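Local coordinates for protein cysteine synthase 3 (Entamoeba histolytica, PDB 6KR5) that probably catalyses the pyridoxal-phosphate-dependent last step of cysteine synthesis, replacing the acetate of O-acetylserine with sulfide, at residues B[32-37]-B[326-331]; B[105-110]-B[137-142]; B[210-215]-B[250-255]. One frame throughout, in Å; residues are numbered along the deposited sequence. Where two conformers were deposited one is given.

Contact 1. Residues B[32-37]-B[326-331]; sequences VTDHPS and TKQQVL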
ATOM      1  N   VAL B  32      11.982 -17.847   2.555  1.00 21.91           N
ATOM      2  CA  VAL B  32      11.164 -19.046   2.384  1.00 20.32           C
ATOM      3  C   VAL B  32      11.673 -19.964   1.285  1.00 21.53           C
ATOM      4  O   VAL B  32      11.130 -21.061   1.122  1.00 23.62           O
ATOM      5  CB  VAL B  32       9.684 -18.698   2.116  1.00 21.12           C
ATOM      6  CG1 VAL B  32       9.084 -17.997   3.323  1.00 21.72           C
ATOM      7  CG2 VAL B  32       9.515 -17.875   0.830  1.00 23.24           C
ATOM      8  N   THR B  33      12.707 -19.564   0.536  1.00 22.40           N
ATOM      9  CA  THR B  33      13.336 -20.449  -0.439  1.00 22.49           C
ATOM     10  C   THR B  33      14.496 -21.230   0.158  1.00 25.66           C
ATOM     11  O   THR B  33      15.077 -22.074  -0.535  1.00 25.54           O
ATOM     12  CB  THR B  33      13.837 -19.662  -1.657  1.00 23.55           C
ATOM     13  OG1 THR B  33      14.894 -18.779  -1.254  1.00 25.44           O
ATOM     14  CG2 THR B  33      12.698 -18.866  -2.293  1.00 25.35           C
ATOM     15  N   ASP B  34      14.824 -20.965   1.425  1.00 25.26           N
ATOM     16  CA  ASP B  34      15.906 -21.609   2.170  1.00 27.43           C
ATOM     17  C   ASP B  34      15.402 -22.969   2.649  1.00 26.19           C
ATOM     18  O   ASP B  34      15.001 -23.156   3.800  1.00 28.05           O
ATOM     19  CB  ASP B  34      16.334 -20.704   3.322  1.00 28.02           C
ATOM     20  CG  ASP B  34      17.423 -21.304   4.195  1.00 32.33           C
ATOM     21  OD1 ASP B  34      18.188 -22.176   3.728  1.00 35.04           O
ATOM     22  OD2 ASP B  34      17.497 -20.880   5.367  1.00 34.32           O
ATOM     23  N   HIS B  35      15.412 -23.935   1.730  1.00 26.86           N
ATOM     24  CA  HIS B  35      14.909 -25.273   1.998  1.00 28.43           C
ATOM     25  C   HIS B  35      15.626 -26.257   1.087  1.00 29.45           C
ATOM     26  O   HIS B  35      15.864 -25.939  -0.083  1.00 28.56           O
ATOM     27  CB  HIS B  35      13.396 -25.375   1.775  1.00 29.48           C
ATOM     28  CG  HIS B  35      12.790 -26.622   2.338  1.00 25.52           C
ATOM     29  ND1 HIS B  35      12.527 -27.735   1.571  1.00 27.21           N
ATOM     30  CD2 HIS B  35      12.412 -26.936   3.599  1.00 26.28           C
ATOM     31  CE1 HIS B  35      12.001 -28.677   2.334  1.00 28.44           C
ATOM     32  NE2 HIS B  35      11.920 -28.218   3.569  1.00 29.07           N
ATOM     33  N   PRO B  36      15.979 -27.446   1.585  1.00 32.14           N
ATOM     34  CA  PRO B  36      16.727 -28.400   0.750  1.00 33.69           C
ATOM     35  C   PRO B  36      16.031 -28.781  -0.542  1.00 33.22           C
ATOM     36  O   PRO B  36      16.715 -29.159  -1.502  1.00 33.16           O
ATOM     37  CB  PRO B  36      16.887 -29.616   1.673  1.00 33.78           C
ATOM     38  CG  PRO B  36      16.852 -29.043   3.051  1.00 34.86           C
ATOM     39  CD  PRO B  36      15.884 -27.889   2.987  1.00 27.88           C
ATOM     40  N   SER B  37      14.699 -28.692  -0.605  1.00 27.94           N
ATOM     41  CA  SER B  37      13.983 -29.066  -1.815  1.00 29.81           C
ATOM     42  C   SER B  37      14.263 -28.123  -2.980  1.00 30.08           C
ATOM     43  O   SER B  37      14.015 -28.495  -4.129  1.00 29.09           O
ATOM     44  CB  SER B  37      12.481 -29.104  -1.537  1.00 29.05           C
ATOM     45  OG  SER B  37      12.013 -27.798  -1.252  1.00 28.85           O
ATOM     46  N   THR B 326       9.909 -23.451  14.261  1.00 21.04           N
ATOM     47  CA  THR B 326      10.957 -22.693  13.604  1.00 22.66           C
ATOM     48  C   THR B 326      10.674 -22.589  12.114  1.00 21.70           C
ATOM     49  O   THR B 326       9.791 -23.261  11.571  1.00 22.19           O
ATOM     50  CB  THR B 326      12.310 -23.376  13.794  1.00 22.64           C
ATOM     51  OG1 THR B 326      12.259 -24.647  13.136  1.00 23.69           O
ATOM     52  CG2 THR B 326      12.609 -23.578  15.266  1.00 23.96           C
ATOM     53  N   LYS B 327      11.464 -21.754  11.431  1.00 21.84           N
ATOM     54  CA  LYS B 327      11.323 -21.662   9.981  1.00 24.17           C
ATOM     55  C   LYS B 327      11.444 -23.028   9.326  1.00 20.90           C
ATOM     56  O   LYS B 327      10.652 -23.377   8.444  1.00 22.89           O
ATOM     57  CB  LYS B 327      12.363 -20.713   9.384  1.00 25.43           C
ATOM     58  CG  LYS B 327      12.220 -20.615   7.876  1.00 28.34           C
ATOM     59  CD  LYS B 327      13.095 -19.527   7.270  1.00 32.37           C
ATOM     60  CE  LYS B 327      14.383 -20.113   6.723  1.00 28.70           C
ATOM     61  NZ  LYS B 327      15.231 -19.056   6.119  1.00 27.63           N
ATOM     62  N   GLN B 328      12.410 -23.840   9.759  1.00 22.48           N
ATOM     63  CA  GLN B 328      12.559 -25.129   9.097  1.00 23.62           C
ATOM     64  C   GLN B 328      11.364 -26.033   9.370  1.00 21.76           C
ATOM     65  O   GLN B 328      10.920 -26.763   8.477  1.00 23.08           O
ATOM     66  CB  GLN B 328      13.869 -25.798   9.507  1.00 28.21           C
ATOM     67  CG  GLN B 328      15.048 -25.324   8.659  1.00 37.36           C
ATOM     68  CD  GLN B 328      14.740 -25.329   7.161  1.00 44.07           C
ATOM     69  OE1 GLN B 328      14.860 -24.303   6.484  1.00 37.38           O
ATOM     70  NE2 GLN B 328      14.356 -26.490   6.637  1.00 44.72           N
ATOM     71  N   GLN B 329      10.812 -25.989  10.586  1.00 22.68           N
ATOM     72  CA  GLN B 329       9.622 -26.789  10.846  1.00 20.06           C
ATOM     73  C   GLN B 329       8.472 -26.351   9.955  1.00 21.17           C
ATOM     74  O   GLN B 329       7.737 -27.187   9.418  1.00 22.66           O
ATOM     75  CB  GLN B 329       9.214 -26.691  12.311  1.00 20.40           C
ATOM     76  CG  GLN B 329      10.211 -27.375  13.246  1.00 23.44           C
ATOM     77  CD  GLN B 329       9.768 -27.337  14.692  1.00 21.16           C
ATOM     78  OE1 GLN B 329       9.987 -26.346  15.400  1.00 23.49           O
ATOM     79  NE2 GLN B 329       9.146 -28.425  15.142  1.00 24.16           N
ATOM     80  N   VAL B 330       8.297 -25.039   9.797  1.00 20.10           N
ATOM     81  CA  VAL B 330       7.195 -24.542   8.980  1.00 21.04           C
ATOM     82  C   VAL B 330       7.408 -24.905   7.520  1.00 22.39           C
ATOM     83  O   VAL B 330       6.488 -25.385   6.850  1.00 21.57           O
ATOM     84  CB  VAL B 330       7.028 -23.022   9.168  1.00 21.43           C
ATOM     85  CG1 VAL B 330       6.062 -22.479   8.128  1.00 23.38           C
ATOM     86  CG2 VAL B 330       6.506 -22.728  10.553  1.00 23.04           C
ATOM     87  N   LEU B 331       8.615 -24.676   6.994  1.00 21.02           N
ATOM     88  CA  LEU B 331       8.846 -24.973   5.581  1.00 20.00           C
ATOM     89  C   LEU B 331       8.790 -26.471   5.309  1.00 24.80           C
ATOM     90  O   LEU B 331       8.288 -26.893   4.264  1.00 24.84           O
ATOM     91  CB  LEU B 331      10.179 -24.397   5.121  1.00 21.43           C
ATOM     92  CG  LEU B 331      10.230 -22.870   5.066  1.00 20.50           C
ATOM     93  CD1 LEU B 331      11.579 -22.431   4.536  1.00 24.62           C
ATOM     94  CD2 LEU B 331       9.114 -22.319   4.195  1.00 24.38           C
TER
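A salt bridge joins Asp34 to Lys327, where the loop 32-37 meets the first turns of the C-terminal helix. Lys327 NZ stands 3.0 Å from Asp34 OD2 and uses the anti lone pair of that oxygen. The lysine chain bends at chi3 (98°) and crosses the aspartate at about a right angle. Gly31 O also accepts from Lys327 NZ, so the ammonium group is tied to the loop twice. Asp34 is the centre of an inverse gamma turn.

His35 supplies the second polar tie. Its NE2 bonds to Asp332 on the same helix. ND1 is hydrogen-bonded to Ser37 OG at 2.9 Å, and Ser37 N also donates to it at 3.2 Å from well out of the ring plane. The imidazole is thus held at both nitrogens, and its CD2 rests 3.7 Å from Leu331 CB. At the start of the helix, Thr326 and Gln329 form a capping box.

The apolar contact is Leu331 CD2 to Val32 CB, 4.2 Å. Leu331 CD1 lies against a backbone oxygen, Asp34 O, at 3.6 Å. Val32 O is buried with no polar partner.

The loop connects strand 26-28 to strand 43-48. Val32 packs on Met265 of helix 259-273 and Leu289 of helix 279-292.

Contact 2. Residues B[105-110]-B[137-142]; sequences NIVMPS and PGAIAK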
ATOM      1  N   ASN B 105     -21.520   2.223  -9.268  1.00 19.41           N
ATOM      2  CA  ASN B 105     -22.455   1.497  -8.420  1.00 19.64           C
ATOM      3  C   ASN B 105     -21.893   0.111  -8.125  1.00 19.35           C
ATOM      4  O   ASN B 105     -21.583  -0.636  -9.051  1.00 21.21           O
ATOM      5  CB  ASN B 105     -23.819   1.368  -9.103  1.00 19.81           C
ATOM      6  CG  ASN B 105     -24.415   2.711  -9.465  1.00 21.51           C
ATOM      7  OD1 ASN B 105     -25.030   3.373  -8.629  1.00 23.94           O
ATOM      8  ND2 ASN B 105     -24.229   3.125 -10.716  1.00 23.25           N
ATOM      9  N   ILE B 106     -21.758  -0.230  -6.844  1.00 18.87           N
ATOM     10  CA  ILE B 106     -21.259  -1.541  -6.436  1.00 17.72           C
ATOM     11  C   ILE B 106     -22.344  -2.252  -5.645  1.00 18.44           C
ATOM     12  O   ILE B 106     -22.847  -1.711  -4.651  1.00 20.61           O
ATOM     13  CB  ILE B 106     -19.979  -1.428  -5.584  1.00 18.71           C
ATOM     14  CG1 ILE B 106     -18.885  -0.654  -6.329  1.00 19.95           C
ATOM     15  CG2 ILE B 106     -19.528  -2.821  -5.114  1.00 20.42           C
ATOM     16  CD1 ILE B 106     -18.375  -1.294  -7.581  1.00 17.66           C
ATOM     17  N   VAL B 107     -22.690  -3.467  -6.074  1.00 20.48           N
ATOM     18  CA  VAL B 107     -23.715  -4.277  -5.423  1.00 21.52           C
ATOM     19  C   VAL B 107     -23.027  -5.336  -4.573  1.00 20.46           C
ATOM     20  O   VAL B 107     -22.176  -6.077  -5.075  1.00 21.97           O
ATOM     21  CB  VAL B 107     -24.641  -4.936  -6.458  1.00 22.33           C
ATOM     22  CG1 VAL B 107     -25.816  -5.581  -5.756  1.00 24.18           C
ATOM     23  CG2 VAL B 107     -25.094  -3.904  -7.487  1.00 26.22           C
ATOM     24  N   MET B 108     -23.402  -5.421  -3.301  0.66 24.06           N
ATOM     25  CA  MET B 108     -22.799  -6.376  -2.376  0.66 24.08           C
ATOM     26  C   MET B 108     -23.766  -6.593  -1.215  0.66 22.99           C
ATOM     27  O   MET B 108     -24.604  -5.733  -0.937  0.66 24.10           O
ATOM     28  CB  MET B 108     -21.451  -5.856  -1.856  0.66 24.44           C
ATOM     29  CG  MET B 108     -21.567  -4.467  -1.260  0.66 20.49           C
ATOM     30  SD  MET B 108     -19.967  -3.690  -1.025  0.66 26.80           S
ATOM     31  CE  MET B 108     -19.102  -5.024  -0.198  0.66 24.57           C
ATOM     32  N   PRO B 109     -23.659  -7.733  -0.522  1.00 23.88           N
ATOM     33  CA  PRO B 109     -24.491  -7.914   0.682  1.00 27.87           C
ATOM     34  C   PRO B 109     -24.065  -6.949   1.779  1.00 25.43           C
ATOM     35  O   PRO B 109     -22.883  -6.630   1.925  1.00 25.90           O
ATOM     36  CB  PRO B 109     -24.220  -9.374   1.079  1.00 28.83           C
ATOM     37  CG  PRO B 109     -23.599 -10.005  -0.128  1.00 23.84           C
ATOM     38  CD  PRO B 109     -22.834  -8.908  -0.803  1.00 23.21           C
ATOM     39  N   SER B 110     -25.052  -6.481   2.558  1.00 32.20           N
ATOM     40  CA  SER B 110     -24.819  -5.371   3.481  1.00 30.17           C
ATOM     41  C   SER B 110     -23.742  -5.690   4.514  1.00 32.07           C
ATOM     42  O   SER B 110     -23.058  -4.781   4.998  1.00 32.95           O
ATOM     43  CB  SER B 110     -26.121  -4.992   4.189  1.00 30.44           C
ATOM     44  OG  SER B 110     -26.428  -5.915   5.227  1.00 33.90           O
ATOM     45  N   PRO B 137     -26.092 -14.540  -3.270  1.00 43.83           N
ATOM     46  CA  PRO B 137     -27.273 -14.687  -4.136  1.00 37.66           C
ATOM     47  C   PRO B 137     -28.200 -13.484  -4.082  1.00 38.46           C
ATOM     48  O   PRO B 137     -28.753 -13.087  -5.114  1.00 33.44           O
ATOM     49  CB  PRO B 137     -27.940 -15.956  -3.592  1.00 38.91           C
ATOM     50  CG  PRO B 137     -26.821 -16.755  -3.059  1.00 42.89           C
ATOM     51  CD  PRO B 137     -25.855 -15.759  -2.471  1.00 44.84           C
ATOM     52  N   GLY B 138     -28.371 -12.882  -2.903  1.00 32.05           N
ATOM     53  CA  GLY B 138     -29.147 -11.656  -2.823  1.00 32.41           C
ATOM     54  C   GLY B 138     -28.502 -10.510  -3.581  1.00 35.01           C
ATOM     55  O   GLY B 138     -29.196  -9.675  -4.169  1.00 30.98           O
ATOM     56  N   ALA B 139     -27.166 -10.457  -3.585  1.00 30.16           N
ATOM     57  CA  ALA B 139     -26.477  -9.402  -4.322  1.00 26.51           C
ATOM     58  C   ALA B 139     -26.596  -9.614  -5.825  1.00 36.02           C
ATOM     59  O   ALA B 139     -26.865  -8.665  -6.568  1.00 33.38           O
ATOM     60  CB  ALA B 139     -25.009  -9.331  -3.899  1.00 31.47           C
ATOM     61  N   ILE B 140     -26.400 -10.853  -6.291  1.00 38.82           N
ATOM     62  CA  ILE B 140     -26.596 -11.152  -7.708  1.00 35.17           C
ATOM     63  C   ILE B 140     -28.025 -10.832  -8.121  1.00 35.39           C
ATOM     64  O   ILE B 140     -28.266 -10.242  -9.182  1.00 34.06           O
ATOM     65  CB  ILE B 140     -26.241 -12.622  -8.009  1.00 38.82           C
ATOM     66  CG1 ILE B 140     -24.765 -12.902  -7.711  1.00 43.58           C
ATOM     67  CG2 ILE B 140     -26.587 -12.966  -9.454  1.00 40.06           C
ATOM     68  CD1 ILE B 140     -23.818 -12.572  -8.855  1.00 46.87           C
ATOM     69  N   ALA B 141     -28.997 -11.200  -7.278  1.00 32.53           N
ATOM     70  CA  ALA B 141     -30.394 -10.918  -7.594  1.00 36.87           C
ATOM     71  C   ALA B 141     -30.647  -9.418  -7.700  1.00 36.46           C
ATOM     72  O   ALA B 141     -31.329  -8.957  -8.623  1.00 35.91           O
ATOM     73  CB  ALA B 141     -31.311 -11.541  -6.542  1.00 39.04           C
ATOM     74  N   LYS B 142     -30.104  -8.639  -6.761  1.00 35.12           N
ATOM     75  CA  LYS B 142     -30.294  -7.192  -6.806  1.00 30.68           C
ATOM     76  C   LYS B 142     -29.586  -6.583  -8.009  1.00 32.26           C
ATOM     77  O   LYS B 142     -30.092  -5.636  -8.621  1.00 32.11           O
ATOM     78  CB  LYS B 142     -29.792  -6.559  -5.506  1.00 28.73           C
ATOM     79  CG  LYS B 142     -29.911  -5.046  -5.472  1.00 32.71           C
ATOM     80  CD  LYS B 142     -31.366  -4.605  -5.527  1.00 41.76           C
ATOM     81  CE  LYS B 142     -31.485  -3.094  -5.438  1.00 45.99           C
ATOM     82  NZ  LYS B 142     -32.884  -2.625  -5.652  1.00 48.59           N
TER
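Ala139 and Val107 meet where helix 135-149 packs on a strand of the four-stranded parallel sheet, in an alpha/beta layer of the pyridoxal-phosphate-dependent enzyme fold. The short segments run nearly antiparallel, at 149°, and their axes approach to 6.9 Å. No hydrogen bond crosses between them. The small Ala139 side chain is consistent with the close approach, and the CA atoms of Met108 and Ala139 are 5.1 Å apart.

Ala139 CB points at the strand. It sits over the Met108-Pro109 junction, 4.0 Å from Met108 CA and 3.8 Å from Pro109 CD. The Met108 side chain points away from the helix. Ile106 packs on Met120 of helix 114-122, so the strand is covered by a helix on each face.

Val107 points back at the helix. Its CG1 is anti to the backbone N (chi1 -171°) and reaches in between Ala139 and Lys142. The Lys142 chain crosses the valine at about a right angle and bends at chi2 (64°). Its CB and CG touch the valine, while its amine end leads away from the strand. Val107 also packs on Ile82 of strand 80-84. The closest approach is made by Val107 CG1, 3.4 Å from Ala139 O.

Contact 3. Residues B[210-215]-B[250-255]; sequences GVKVVA and VVDEIT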
ATOM      1  N   GLY B 210       8.280 -21.194 -24.698  1.00 29.46           N
ATOM      2  CA  GLY B 210       8.494 -22.190 -23.674  1.00 26.46           C
ATOM      3  C   GLY B 210       8.164 -21.778 -22.258  1.00 30.08           C
ATOM      4  O   GLY B 210       8.423 -22.557 -21.337  1.00 30.89           O
ATOM      5  N   VAL B 211       7.611 -20.580 -22.042  1.00 26.55           N
ATOM      6  CA  VAL B 211       7.235 -20.177 -20.691  1.00 25.82           C
ATOM      7  C   VAL B 211       6.094 -21.069 -20.224  1.00 24.58           C
ATOM      8  O   VAL B 211       5.104 -21.259 -20.943  1.00 25.42           O
ATOM      9  CB  VAL B 211       6.844 -18.690 -20.649  1.00 26.07           C
ATOM     10  CG1 VAL B 211       6.137 -18.346 -19.330  1.00 24.79           C
ATOM     11  CG2 VAL B 211       8.069 -17.818 -20.831  1.00 26.27           C
ATOM     12  N   LYS B 212       6.246 -21.644 -19.034  1.00 23.10           N
ATOM     13  CA  LYS B 212       5.232 -22.495 -18.429  1.00 23.06           C
ATOM     14  C   LYS B 212       4.273 -21.633 -17.615  1.00 25.35           C
ATOM     15  O   LYS B 212       4.709 -20.788 -16.832  1.00 23.38           O
ATOM     16  CB  LYS B 212       5.893 -23.547 -17.536  1.00 21.48           C
ATOM     17  CG  LYS B 212       4.929 -24.528 -16.903  1.00 25.83           C
ATOM     18  CD  LYS B 212       5.659 -25.508 -15.988  1.00 28.03           C
ATOM     19  CE  LYS B 212       4.708 -26.567 -15.446  1.00 25.73           C
ATOM     20  NZ  LYS B 212       5.422 -27.497 -14.513  1.00 31.84           N
ATOM     21  N   VAL B 213       2.975 -21.846 -17.807  1.00 21.83           N
ATOM     22  CA  VAL B 213       1.933 -21.088 -17.121  1.00 22.90           C
ATOM     23  C   VAL B 213       1.295 -21.988 -16.070  1.00 20.49           C
ATOM     24  O   VAL B 213       0.722 -23.032 -16.404  1.00 22.93           O
ATOM     25  CB  VAL B 213       0.891 -20.563 -18.114  1.00 20.18           C
ATOM     26  CG1 VAL B 213      -0.271 -19.918 -17.365  1.00 21.79           C
ATOM     27  CG2 VAL B 213       1.552 -19.571 -19.063  1.00 20.65           C
ATOM     28  N   VAL B 214       1.373 -21.580 -14.804  1.00 20.75           N
ATOM     29  CA  VAL B 214       0.840 -22.362 -13.694  1.00 22.79           C
ATOM     30  C   VAL B 214      -0.330 -21.600 -13.081  1.00 23.48           C
ATOM     31  O   VAL B 214      -0.150 -20.497 -12.552  1.00 22.65           O
ATOM     32  CB  VAL B 214       1.920 -22.643 -12.640  1.00 21.64           C
ATOM     33  CG1 VAL B 214       1.333 -23.399 -11.453  1.00 22.77           C
ATOM     34  CG2 VAL B 214       3.085 -23.426 -13.261  1.00 24.73           C
ATOM     35  N   ALA B 215      -1.523 -22.191 -13.129  1.00 21.03           N
ATOM     36  CA  ALA B 215      -2.701 -21.625 -12.484  1.00 18.70           C
ATOM     37  C   ALA B 215      -2.884 -22.260 -11.110  1.00 21.43           C
ATOM     38  O   ALA B 215      -2.669 -23.464 -10.947  1.00 23.75           O
ATOM     39  CB  ALA B 215      -3.950 -21.860 -13.339  1.00 20.51           C
ATOM     40  N   VAL B 250      -4.056 -22.097 -22.641  1.00 24.54           N
ATOM     41  CA  VAL B 250      -2.953 -21.229 -22.222  1.00 24.21           C
ATOM     42  C   VAL B 250      -2.240 -21.777 -20.996  1.00 24.56           C
ATOM     43  O   VAL B 250      -1.068 -21.437 -20.747  1.00 22.25           O
ATOM     44  CB  VAL B 250      -3.493 -19.812 -21.941  1.00 24.09           C
ATOM     45  CG1 VAL B 250      -2.393 -18.839 -21.482  1.00 23.56           C
ATOM     46  CG2 VAL B 250      -4.183 -19.265 -23.169  1.00 27.47           C
ATOM     47  N   VAL B 251      -2.916 -22.614 -20.220  1.00 23.78           N
ATOM     48  CA  VAL B 251      -2.430 -23.050 -18.914  1.00 21.80           C
ATOM     49  C   VAL B 251      -1.766 -24.413 -19.047  1.00 24.12           C
ATOM     50  O   VAL B 251      -2.346 -25.343 -19.622  1.00 26.08           O
ATOM     51  CB  VAL B 251      -3.580 -23.097 -17.897  1.00 21.70           C
ATOM     52  CG1 VAL B 251      -3.107 -23.656 -16.565  1.00 24.88           C
ATOM     53  CG2 VAL B 251      -4.196 -21.708 -17.738  1.00 22.24           C
ATOM     54  N   ASP B 252      -0.565 -24.543 -18.492  1.00 22.68           N
ATOM     55  CA  ASP B 252       0.193 -25.783 -18.577  1.00 22.53           C
ATOM     56  C   ASP B 252       0.032 -26.686 -17.365  1.00 25.93           C
ATOM     57  O   ASP B 252       0.231 -27.903 -17.483  1.00 27.07           O
ATOM     58  CB  ASP B 252       1.674 -25.463 -18.764  1.00 24.47           C
ATOM     59  CG  ASP B 252       1.923 -24.723 -20.037  1.00 28.99           C
ATOM     60  OD1 ASP B 252       1.584 -25.286 -21.099  1.00 27.33           O
ATOM     61  OD2 ASP B 252       2.402 -23.570 -19.981  1.00 25.86           O
ATOM     62  N   GLU B 253      -0.323 -26.131 -16.212  1.00 24.33           N
ATOM     63  CA  GLU B 253      -0.440 -26.904 -14.985  1.00 22.72           C
ATOM     64  C   GLU B 253      -1.395 -26.170 -14.058  1.00 25.55           C
ATOM     65  O   GLU B 253      -1.349 -24.938 -13.969  1.00 23.06           O
ATOM     66  CB  GLU B 253       0.925 -27.088 -14.307  1.00 25.93           C
ATOM     67  CG  GLU B 253       0.875 -27.754 -12.935  1.00 27.57           C
ATOM     68  CD  GLU B 253       2.198 -27.671 -12.192  1.00 34.21           C
ATOM     69  OE1 GLU B 253       3.064 -26.866 -12.605  1.00 32.98           O
ATOM     70  OE2 GLU B 253       2.371 -28.404 -11.194  1.00 36.42           O
ATOM     71  N   ILE B 254      -2.264 -26.925 -13.394  1.00 22.72           N
ATOM     72  CA  ILE B 254      -3.116 -26.396 -12.334  1.00 25.66           C
ATOM     73  C   ILE B 254      -2.627 -26.972 -11.013  1.00 24.24           C
ATOM     74  O   ILE B 254      -2.572 -28.195 -10.844  1.00 25.91           O
ATOM     75  CB  ILE B 254      -4.594 -26.745 -12.561  1.00 20.78           C
ATOM     76  CG1 ILE B 254      -5.053 -26.258 -13.938  1.00 25.59           C
ATOM     77  CG2 ILE B 254      -5.447 -26.156 -11.441  1.00 23.22           C
ATOM     78  CD1 ILE B 254      -6.249 -27.019 -14.500  1.00 25.83           C
ATOM     79  N   THR B 255      -2.289 -26.099 -10.065  1.00 21.99           N
ATOM     80  CA  THR B 255      -1.822 -26.547  -8.759  1.00 22.97           C
ATOM     81  C   THR B 255      -2.831 -26.157  -7.695  1.00 23.17           C
ATOM     82  O   THR B 255      -2.992 -24.960  -7.415  1.00 23.41           O
ATOM     83  CB  THR B 255      -0.453 -25.951  -8.437  1.00 23.41           C
ATOM     84  OG1 THR B 255       0.489 -26.385  -9.427  1.00 24.92           O
ATOM     85  CG2 THR B 255       0.023 -26.411  -7.060  1.00 23.95           C
TER
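Val213 O is gripped by two successive backbone N-H groups, Asp252 N at 2.9 Å and Glu253 N at 3.3 Å. Both donors lie in its carbonyl plane. This is where strand 253-257 joins strand 212-218 as a parallel neighbour, at the edge of the six-stranded mixed sheet of the pyridoxal-phosphate-dependent fold. Farther along, the ladder takes its regular form. Ala215 N donates to Glu253 O, and Ala215 O accepts from Thr255 N at 2.8 Å; both donors lie nearly along the C=O axis.

Asp252 also grips the strand through its side chain. CG lies beside the backbone N (chi1 -62°), which turns OD2 back to Val213 N. The bond is 2.8 Å long and uses the anti lone pair. Lys205 of helix 195-207 forms a salt bridge to the same OD2.

On one face, the extended Lys212 chain runs past Asp252 to Glu253. Its NZ meets Glu253 OE1 from above the carboxylate plane, at 3.1 Å. Lys212 also forms a salt bridge with Glu291, and Glu253 with Lys294. Glu253 OE1 and Glu291 OE1 lie close, and Lys212 NZ between the two acids probably offsets their repulsion. Val214 lies side by side with Glu253 on this face.

On the other face, with Val213 and Ala215, apolar contacts dominate. Val213 packs there on Val197 of helix 195-207, and Ala215 CB touches Val251 CG1 at 3.8 Å.

In the fold
From the N terminus, the chain passes strand 26-28 and enters loop 32-37. Its partner segment, 326-331 on helix 327-335, begins 289 residues after the loop segment ends, so contact 1 closes a very long loop. Contacts 2 and 3 both fall within it and follow one another in series. Contact 2 closes first, tying strand 104-109 of the four-stranded sheet to helix 135-149. Contact 3 then pairs strands 212-218 and 253-257 at the edge of the six-stranded mixed sheet. Contacts 1 and 2 lie on opposite sides of the chain's centre, their centres about 43 Å apart. Contact 3 has its centre about 25 Å from that of contact 1.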